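Local coordinates for protein ORF59 (Human herpesvirus 8, PDB 3HSL) that serves as the accessory subunit of the viral DNA polymerase in lytic replication and raises its processivity, probably by acting as a sliding clamp, at residues S87-N90 and T91-S95; S228-D231 and G232-G235; C264-P267 and G268-P272. All coordinates share one frame; numbering follows the deposited sequence.

Contact 1 (S87-N90 and T91-S95); sequences SFRN and TSVGS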
loop_
_atom_site.group_PDB
_atom_site.type_symbol
_atom_site.label_atom_id
_atom_site.label_comp_id
_atom_site.label_asym_id
_atom_site.label_seq_id
_atom_site.Cartn_x
_atom_site.Cartn_y
_atom_site.Cartn_z
ATOM N N SER A 87 -5.460 9.258 21.489
ATOM C CA SER A 87 -4.235 8.762 20.854
ATOM C C SER A 87 -4.304 7.294 20.374
ATOM O O SER A 87 -4.328 6.367 21.188
ATOM C CB SER A 87 -3.111 8.971 21.860
ATOM O OG SER A 87 -1.873 8.591 21.338
ATOM N N PHE A 88 -4.333 7.106 19.052
ATOM C CA PHE A 88 -4.440 5.776 18.417
ATOM C C PHE A 88 -3.434 5.579 17.293
ATOM O O PHE A 88 -2.814 6.540 16.830
ATOM C CB PHE A 88 -5.856 5.587 17.888
ATOM C CG PHE A 88 -6.316 6.709 17.029
ATOM C CD1 PHE A 88 -6.250 6.617 15.648
ATOM C CD2 PHE A 88 -6.817 7.880 17.607
ATOM C CE1 PHE A 88 -6.685 7.683 14.831
ATOM C CE2 PHE A 88 -7.254 8.951 16.813
ATOM C CZ PHE A 88 -7.185 8.848 15.416
ATOM N N ARG A 89 -3.260 4.342 16.843
ATOM C CA ARG A 89 -2.281 4.079 15.788
ATOM C C ARG A 89 -2.891 4.408 14.439
ATOM O O ARG A 89 -4.071 4.093 14.255
ATOM C CB ARG A 89 -1.777 2.633 15.910
ATOM C CG ARG A 89 -2.874 1.610 15.988
ATOM C CD ARG A 89 -2.408 0.168 16.220
ATOM N NE ARG A 89 -1.764 -0.050 17.517
ATOM C CZ ARG A 89 -1.508 -1.257 18.055
ATOM N NH1 ARG A 89 -1.844 -2.379 17.417
ATOM N NH2 ARG A 89 -0.916 -1.356 19.245
ATOM N N ASN A 90 -2.162 5.031 13.490
ATOM C CA ASN A 90 -2.871 5.263 12.210
ATOM C C ASN A 90 -3.081 4.042 11.358
ATOM O O ASN A 90 -3.959 4.034 10.514
ATOM C CB ASN A 90 -2.566 6.545 11.372
ATOM C CG ASN A 90 -1.173 6.617 10.887
ATOM O OD1 ASN A 90 -0.306 6.004 11.471
ATOM N ND2 ASN A 90 -0.939 7.368 9.817
ATOM N N THR A 91 -2.280 3.014 11.580
ATOM C CA THR A 91 -2.482 1.759 10.870
ATOM C C THR A 91 -2.809 0.676 11.914
ATOM O O THR A 91 -1.915 0.103 12.534
ATOM C CB THR A 91 -1.286 1.316 9.987
ATOM O OG1 THR A 91 -0.901 2.379 9.097
ATOM C CG2 THR A 91 -1.679 0.074 9.187
ATOM N N SER A 92 -4.101 0.410 12.097
ATOM C CA SER A 92 -4.605 -0.594 13.037
ATOM C C SER A 92 -3.951 -1.905 12.673
ATOM O O SER A 92 -3.656 -2.108 11.505
ATOM C CB SER A 92 -6.103 -0.727 12.837
ATOM O OG SER A 92 -6.731 0.544 12.871
ATOM N N VAL A 93 -3.715 -2.804 13.626
ATOM C CA VAL A 93 -3.062 -4.064 13.229
ATOM C C VAL A 93 -3.984 -4.890 12.349
ATOM O O VAL A 93 -5.203 -4.892 12.542
ATOM C CB VAL A 93 -2.364 -4.900 14.401
ATOM C CG1 VAL A 93 -1.835 -6.272 13.904
ATOM C CG2 VAL A 93 -1.203 -4.100 15.032
ATOM N N GLY A 94 -3.363 -5.573 11.385
ATOM C CA GLY A 94 -4.039 -6.425 10.414
ATOM C C GLY A 94 -4.612 -5.640 9.255
ATOM O O GLY A 94 -4.711 -6.150 8.133
ATOM N N SER A 95 -4.984 -4.396 9.534
ATOM C CA SER A 95 -5.594 -3.518 8.529
ATOM C C SER A 95 -4.773 -2.980 7.387
ATOM O O SER A 95 -3.542 -2.997 7.348
ATOM C CB SER A 95 -6.335 -2.304 9.149
ATOM O OG SER A 95 -7.576 -2.665 9.720
#
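Arg89 lays the carbon part of its side chain along the backbone of Thr91 and Ser92, where strand 83-89 gives way to a loop. With chi1 at 51°, CG sits between the backbone N and the carbonyl carbon of Arg89, and this starts the chain off in the direction of the loop. Thr91 offers its carbonyl O to the CG and CD of Arg89, and Arg89 CD comes 3.7 Å from Thr91 O and 3.9 Å from Ser92 CA. A bend at chi3 turns the guanidinium so that its NH1 end meets the CG2 methyl of Val93 at an oblique angle, with Arg89 CZ 4.2 Å from Val93 CG2. The other terminal nitrogen, NH2, is held by a salt bridge to Asp151, which fixes the far end of the chain. At the junction the Asn90 side chain points away from 91-95 and that of Thr91 away from 87-90, although Thr91 CB and OG1 stay close to the Asn90 carbonyl. Thr91 OG1 is hydrogen-bonded to Lys36 O and Thr98 OG1. The chain then makes a type II beta turn over Val93 and Gly94, closed by Ser95 N to Ser92 O at 3.3 Å. The contact thus lies at the exit of strand 83-89, where Phe88 of the strand and Asn90 just after it pack on Val40 of strand 39-43. The loop runs on to helix 99-103, while Ser92, Val93 and Ser95 rest on Thr142, Asn107 and Tyr137 of the second subunit.

Contact 2 (S228-D231 and G232-G235); sequences SGWD and GLKG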
loop_
_atom_site.group_PDB
_atom_site.type_symbol
_atom_site.label_atom_id
_atom_site.label_comp_id
_atom_site.label_asym_id
_atom_site.label_seq_id
_atom_site.Cartn_x
_atom_site.Cartn_y
_atom_site.Cartn_z
ATOM N N SER A 228 13.976 35.067 19.554
ATOM C CA SER A 228 13.106 34.013 20.068
ATOM C C SER A 228 12.617 33.158 18.916
ATOM O O SER A 228 12.180 33.676 17.885
ATOM C CB SER A 228 11.922 34.600 20.841
ATOM O OG SER A 228 11.118 35.398 19.999
ATOM N N GLY A 229 12.689 31.843 19.094
ATOM C CA GLY A 229 12.273 30.926 18.048
ATOM C C GLY A 229 13.244 31.129 16.909
ATOM O O GLY A 229 14.430 31.350 17.142
ATOM N N TRP A 230 12.748 31.061 15.680
ATOM C CA TRP A 230 13.610 31.235 14.517
ATOM C C TRP A 230 13.592 32.628 13.890
ATOM O O TRP A 230 14.542 32.994 13.194
ATOM C CB TRP A 230 13.318 30.175 13.458
ATOM C CG TRP A 230 13.503 28.770 13.949
ATOM C CD1 TRP A 230 12.525 27.880 14.282
ATOM C CD2 TRP A 230 14.747 28.092 14.165
ATOM N NE1 TRP A 230 13.077 26.694 14.690
ATOM C CE2 TRP A 230 14.441 26.797 14.627
ATOM C CE3 TRP A 230 16.088 28.453 14.013
ATOM C CZ2 TRP A 230 15.426 25.863 14.937
ATOM C CZ3 TRP A 230 17.066 27.520 14.323
ATOM C CH2 TRP A 230 16.729 26.241 14.781
ATOM N N ASP A 231 12.533 33.400 14.126
ATOM C CA ASP A 231 12.437 34.755 13.555
ATOM C C ASP A 231 13.687 35.555 13.920
ATOM O O ASP A 231 14.099 35.571 15.081
ATOM C CB ASP A 231 11.148 35.450 14.002
ATOM C CG ASP A 231 9.892 34.719 13.524
ATOM O OD1 ASP A 231 9.977 33.934 12.554
ATOM O OD2 ASP A 231 8.808 34.921 14.111
ATOM N N GLY A 232 14.292 36.211 12.935
ATOM C CA GLY A 232 15.514 36.982 13.180
ATOM C C GLY A 232 16.783 36.139 13.078
ATOM O O GLY A 232 17.752 36.358 13.813
ATOM N N LEU A 233 16.756 35.175 12.156
ATOM C CA LEU A 233 17.852 34.256 11.842
ATOM C C LEU A 233 17.590 33.707 10.429
ATOM O O LEU A 233 17.993 32.577 10.118
ATOM C CB LEU A 233 17.912 33.074 12.821
ATOM C CG LEU A 233 18.237 33.068 14.322
ATOM C CD1 LEU A 233 18.053 31.674 14.892
ATOM C CD2 LEU A 233 19.646 33.520 14.617
ATOM N N LYS A 234 16.918 34.498 9.575
ATOM C CA LYS A 234 16.572 34.057 8.208
ATOM C C LYS A 234 16.684 35.158 7.141
ATOM O O LYS A 234 15.682 35.784 6.807
ATOM C CB LYS A 234 15.126 33.579 8.184
ATOM C CG LYS A 234 14.714 32.590 9.241
ATOM C CD LYS A 234 13.224 32.409 9.088
ATOM C CE LYS A 234 12.618 31.587 10.185
ATOM N NZ LYS A 234 11.148 31.495 9.971
ATOM N N GLY A 235 17.877 35.410 6.601
ATOM C CA GLY A 235 19.094 34.714 6.988
ATOM C C GLY A 235 19.671 33.640 6.082
ATOM O O GLY A 235 20.585 33.931 5.296
#
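Between Trp230 and Leu233 the chain reverses in a beta turn whose two central residues, Asp231 and Gly232, have backbone angles close to type II, with a positive phi of 87° at Gly232. Trp230 O and Leu233 N approach to 3.3 Å, but the angle is too poor for a hydrogen bond, so no backbone hydrogen bond closes the turn; side-chain contacts cross it. At Gly232 a beta carbon would run into Asp231 O, which accounts for a glycine there. Leu233 points back across the turn; its CD1 methyl meets the indole of Trp230 obliquely at the six-membered ring, 3.9 Å from CE3. Lys234 reaches back over the same residue: stretched out beyond CG, it brings its CE to 3.6 Å from Trp230 CB. This carries its ammonium group past the tryptophan to Asp231, where a long salt bridge, 3.7 Å between Lys234 NZ and Asp231 OD1, spans the turn. Trp230 NE1 is hydrogen-bonded to Glu285 OE2, and Lys234 also packs on Val287 and Pro288 of strand 282-288. The arrangement is a glycine-containing turn close to type II, with Trp230 packed against Arg170 and Leu172 of strand 169-172 and Leu233 against Val241 and Val243, set in the long surface loop that joins strands 214-222 and 241-243 of this DNA clamp fold.

Contact 3 (C264-P267 and G268-P272); sequences CKVP and GWFTP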
loop_
_atom_site.group_PDB
_atom_site.type_symbol
_atom_site.label_atom_id
_atom_site.label_comp_id
_atom_site.label_asym_id
_atom_site.label_seq_id
_atom_site.Cartn_x
_atom_site.Cartn_y
_atom_site.Cartn_z
ATOM N N CYS A 264 12.793 16.686 7.893
ATOM C CA CYS A 264 12.494 18.099 8.109
ATOM C C CYS A 264 12.916 19.022 6.949
ATOM O O CYS A 264 12.783 20.246 7.042
ATOM C CB CYS A 264 13.095 18.559 9.415
ATOM S SG CYS A 264 12.475 17.584 10.756
ATOM N N LYS A 265 13.422 18.424 5.873
ATOM C CA LYS A 265 13.820 19.146 4.686
ATOM C C LYS A 265 12.691 18.855 3.693
ATOM O O LYS A 265 12.758 17.875 2.930
ATOM C CB LYS A 265 15.163 18.616 4.162
ATOM C CG LYS A 265 15.759 19.311 2.908
ATOM C CD LYS A 265 16.180 20.763 3.197
ATOM C CE LYS A 265 16.922 21.447 2.039
ATOM N NZ LYS A 265 16.064 21.616 0.841
ATOM N N VAL A 266 11.657 19.700 3.710
ATOM C CA VAL A 266 10.507 19.554 2.821
ATOM C C VAL A 266 10.545 20.699 1.813
ATOM O O VAL A 266 10.221 21.836 2.159
ATOM C CB VAL A 266 9.176 19.612 3.602
ATOM C CG1 VAL A 266 7.991 19.348 2.660
ATOM C CG2 VAL A 266 9.180 18.613 4.735
ATOM N N PRO A 267 10.941 20.404 0.562
ATOM C CA PRO A 267 11.057 21.393 -0.527
ATOM C C PRO A 267 9.830 22.283 -0.723
ATOM O O PRO A 267 8.746 21.801 -1.026
ATOM C CB PRO A 267 11.309 20.521 -1.764
ATOM C CG PRO A 267 12.052 19.338 -1.203
ATOM C CD PRO A 267 11.329 19.058 0.103
ATOM N N GLY A 268 10.042 23.583 -0.542
ATOM C CA GLY A 268 8.998 24.590 -0.672
ATOM C C GLY A 268 8.246 24.759 0.633
ATOM O O GLY A 268 7.220 25.444 0.672
ATOM N N TRP A 269 8.757 24.138 1.699
ATOM C CA TRP A 269 8.112 24.187 3.011
ATOM C C TRP A 269 9.011 24.342 4.237
ATOM O O TRP A 269 8.990 25.379 4.896
ATOM C CB TRP A 269 7.235 22.945 3.193
ATOM C CG TRP A 269 6.027 22.964 2.338
ATOM C CD1 TRP A 269 5.956 22.673 1.010
ATOM C CD2 TRP A 269 4.701 23.293 2.751
ATOM N NE1 TRP A 269 4.667 22.801 0.567
ATOM C CE2 TRP A 269 3.875 23.181 1.618
ATOM C CE3 TRP A 269 4.133 23.672 3.969
ATOM C CZ2 TRP A 269 2.508 23.434 1.663
ATOM C CZ3 TRP A 269 2.794 23.922 4.023
ATOM C CH2 TRP A 269 1.984 23.803 2.877
ATOM N N PHE A 270 9.792 23.311 4.540
ATOM C CA PHE A 270 10.664 23.338 5.705
ATOM C C PHE A 270 12.106 23.062 5.371
ATOM O O PHE A 270 12.405 22.439 4.357
ATOM C CB PHE A 270 10.217 22.304 6.760
ATOM C CG PHE A 270 8.836 22.525 7.281
ATOM C CD1 PHE A 270 8.579 23.535 8.195
ATOM C CD2 PHE A 270 7.784 21.716 6.863
ATOM C CE1 PHE A 270 7.299 23.741 8.681
ATOM C CE2 PHE A 270 6.490 21.912 7.347
ATOM C CZ PHE A 270 6.251 22.929 8.257
ATOM N N THR A 271 12.974 23.543 6.257
ATOM C CA THR A 271 14.419 23.371 6.186
ATOM C C THR A 271 14.855 23.105 7.641
ATOM O O THR A 271 14.361 23.764 8.559
ATOM C CB THR A 271 15.126 24.599 5.567
ATOM O OG1 THR A 271 16.503 24.298 5.337
ATOM C CG2 THR A 271 15.008 25.845 6.455
ATOM N N PRO A 272 15.775 22.145 7.854
ATOM C CA PRO A 272 16.231 21.747 9.183
ATOM C C PRO A 272 16.901 22.800 10.041
ATOM O O PRO A 272 17.687 23.608 9.554
ATOM C CB PRO A 272 17.252 20.633 8.889
ATOM C CG PRO A 272 16.922 20.143 7.558
ATOM C CD PRO A 272 16.452 21.356 6.812
#
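Val266 and Phe270 lie side by side and point the same way, with the CG2 methyl of Val266 at the edge of the phenyl ring, 4.0 Å from Phe270 CD2. The second methyl of Val266, CG1, stands anti to the backbone N (chi1 -176°) and is thereby turned to Trp269, whose CB is 3.7 Å away; these two side chains cross at a slant. The indole edge in turn meets Pro267 O in the ring plane, 3.6 Å from Trp269 CD1. Beyond Val266, Lys265 crosses Pro272 and sets its CD against the proline CD. The backbone explains the grouping. Val266 O accepts from both Trp269 N and Phe270 N, each at 2.8 Å, the latter in the carbonyl plane on a lone pair, and Val266 N is hydrogen-bonded to Phe270 O. Two residues therefore face one: a classic beta bulge that shares Val266 and Trp269 with the type II turn over Pro267 and Gly268. The turn, with its single antiparallel bridge, leads from helix 254-263 into strand 270-276. Helix 18-35 packs against Val266, Trp269 and Phe270, while Cys264, Val266 and Phe270 lean on strand 296-302.

How the contacts relate
Each contact includes a turn of type II or close to it, with glycine in the third position, at Gly94, Gly232 and Gly268; in contact 1 it lies within 91-95, and only the turn of contact 3 is joined to a beta bulge. Contacts 2 and 3 are neighbours, with centres about 15 Å and nearest atoms about 6 Å apart; they do not touch, yet strand 282-288 joins them, since Trp230, Lys234 and Thr271 all pack on Val287. Contact 1 lies on the other side of the chain's centre, its centre about 38 Å from that of contact 2 and 27 Å from that of contact 3. It alone of the three touches the second subunit of the assembly.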